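Local coordinates for DltD domain-containing protein (Beauveria bassiana, PDB 7D78) that probably works as a thioesterase-type polyketide cyclase of the alpha/beta hydrolase fold, closing medium-ring lactones, at residues 115-118 and 119-122. Sequence-based numbering, arbitrary orientation.
Sequences THIS and SLPS
S119 turns both its hydroxyl and its backbone N back on H116 O, where helix 103-118 of the alpha/beta hydrolase fold runs out into the loop before strand 123-124. It is a worked example of a helix end where the i to i+4 pattern gives way to i to i+3 bonds and a side-chain hydroxyl. Here the i+4 bond has become weak, S119 N lying 3.4 Å from T115 O, and i to i+3 bonds take over. H116 O is gripped twice, by S119 N at 3.0 Å from well above the carbonyl plane and by S119 OG at 2.8 Å, tilted only 16° from that plane. With chi1 at 83°, OG sits between the backbone N and the carbonyl carbon of its own residue, folded back over the turn. One step on, L120 N gives I117 O a bond with an N-H...O angle of 166°, though it too comes from above the carbonyl plane.

The tight side faces the sheet. I117 is buried against V30 and C32 of strand 28-33, while L120 reaches F44 of strand 39-45, and the two side chains cross at an angle, touching through their CD1 atoms. An alanine in place of L120 would probably open a gap beside I117 and F44 and take from the H116 ring one of its apolar neighbours. On the looser side S119 is exposed, and S118 directs its hydroxyl back to V114 O. The leucine fork divides its contacts: CD2 lies 4.0 Å from H116 NE2, and CD1 packs 3.9 Å from I117 CD1.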
ATOM      1  N   THR A 115       4.430 -12.991  15.798  1.00 17.22           N
ATOM      2  CA  THR A 115       5.414 -14.071  15.852  1.00 19.01           C
ATOM      3  C   THR A 115       6.207 -14.029  17.155  1.00 20.00           C
ATOM      4  O   THR A 115       6.380 -15.058  17.822  1.00 19.33           O
ATOM      5  CB  THR A 115       6.356 -13.996  14.647  1.00 19.72           C
ATOM      6  OG1 THR A 115       5.624 -14.255  13.448  1.00 19.40           O
ATOM      7  CG2 THR A 115       7.497 -15.042  14.770  1.00 18.14           C
ATOM      8  N   HIS A 116       6.700 -12.850  17.541  1.00 21.27           N
ATOM      9  CA  HIS A 116       7.540 -12.826  18.736  1.00 18.60           C
ATOM     10  C   HIS A 116       6.716 -12.966  20.014  1.00 19.94           C
ATOM     11  O   HIS A 116       7.127 -13.684  20.932  1.00 20.18           O
ATOM     12  CB  HIS A 116       8.383 -11.560  18.798  1.00 18.45           C
ATOM     13  CG  HIS A 116       9.300 -11.520  19.989  1.00 19.82           C
ATOM     14  ND1 HIS A 116      10.320 -12.430  20.173  1.00 23.39           N
ATOM     15  CD2 HIS A 116       9.328 -10.700  21.068  1.00 20.56           C
ATOM     16  CE1 HIS A 116      10.944 -12.166  21.311  1.00 22.81           C
ATOM     17  NE2 HIS A 116      10.362 -11.119  21.872  1.00 21.33           N
ATOM     18  N   ILE A 117       5.561 -12.294  20.102  1.00 19.08           N
ATOM     19  CA  ILE A 117       4.732 -12.399  21.308  1.00 17.24           C
ATOM     20  C   ILE A 117       4.264 -13.842  21.510  1.00 21.95           C
ATOM     21  O   ILE A 117       4.229 -14.355  22.643  1.00 17.76           O
ATOM     22  CB  ILE A 117       3.542 -11.416  21.234  1.00 19.03           C
ATOM     23  CG1 ILE A 117       4.017  -9.954  21.192  1.00 21.52           C
ATOM     24  CG2 ILE A 117       2.588 -11.627  22.402  1.00 17.07           C
ATOM     25  CD1 ILE A 117       4.947  -9.532  22.372  1.00 17.66           C
ATOM     26  N   SER A 118       3.889 -14.517  20.417  1.00 18.15           N
ATOM     27  CA  SER A 118       3.475 -15.918  20.488  1.00 20.05           C
ATOM     28  C   SER A 118       4.587 -16.824  20.998  1.00 17.83           C
ATOM     29  O   SER A 118       4.305 -17.909  21.518  1.00 19.99           O
ATOM     30  CB  SER A 118       3.011 -16.414  19.105  1.00 19.66           C
ATOM     31  OG  SER A 118       1.907 -15.662  18.621  1.00 19.61           O
ATOM     32  N   SER A 119       5.845 -16.410  20.868  1.00 19.49           N
ATOM     33  CA  SER A 119       6.951 -17.243  21.318  1.00 19.20           C
ATOM     34  C   SER A 119       7.245 -17.101  22.811  1.00 21.84           C
ATOM     35  O   SER A 119       8.044 -17.881  23.341  1.00 20.07           O
ATOM     36  CB  SER A 119       8.219 -16.921  20.513  1.00 23.26           C
ATOM     37  OG  SER A 119       8.888 -15.794  21.060  1.00 22.27           O
ATOM     38  N   LEU A 120       6.615 -16.155  23.502  1.00 21.58           N
ATOM     39  CA  LEU A 120       6.984 -15.879  24.886  1.00 17.72           C
ATOM     40  C   LEU A 120       6.451 -16.978  25.814  1.00 26.08           C
ATOM     41  O   LEU A 120       5.460 -17.639  25.495  1.00 20.81           O
ATOM     42  CB  LEU A 120       6.451 -14.513  25.309  1.00 18.59           C
ATOM     43  CG  LEU A 120       7.050 -13.326  24.540  1.00 19.23           C
ATOM     44  CD1 LEU A 120       6.433 -12.026  25.039  1.00 21.71           C
ATOM     45  CD2 LEU A 120       8.570 -13.297  24.673  1.00 25.67           C
ATOM     46  N   PRO A 121       7.102 -17.193  26.968  1.00 23.52           N
ATOM     47  CA  PRO A 121       6.750 -18.358  27.813  1.00 27.41           C
ATOM     48  C   PRO A 121       5.344 -18.318  28.386  1.00 23.32           C
ATOM     49  O   PRO A 121       4.722 -19.380  28.549  1.00 23.85           O
ATOM     50  CB  PRO A 121       7.802 -18.311  28.939  1.00 24.29           C
ATOM     51  CG  PRO A 121       8.895 -17.428  28.435  1.00 32.33           C
ATOM     52  CD  PRO A 121       8.264 -16.448  27.494  1.00 27.31           C
ATOM     53  N   SER A 122       4.820 -17.137  28.698  1.00 21.00           N
ATOM     54  CA  SER A 122       3.501 -17.006  29.303  1.00 25.04           C
ATOM     55  C   SER A 122       2.366 -16.912  28.285  1.00 24.50           C
ATOM     56  O   SER A 122       1.206 -16.786  28.685  1.00 21.31           O
ATOM     57  CB  SER A 122       3.466 -15.769  30.210  1.00 30.12           C
ATOM     58  OG  SER A 122       3.556 -14.589  29.425  1.00 25.28           O
TER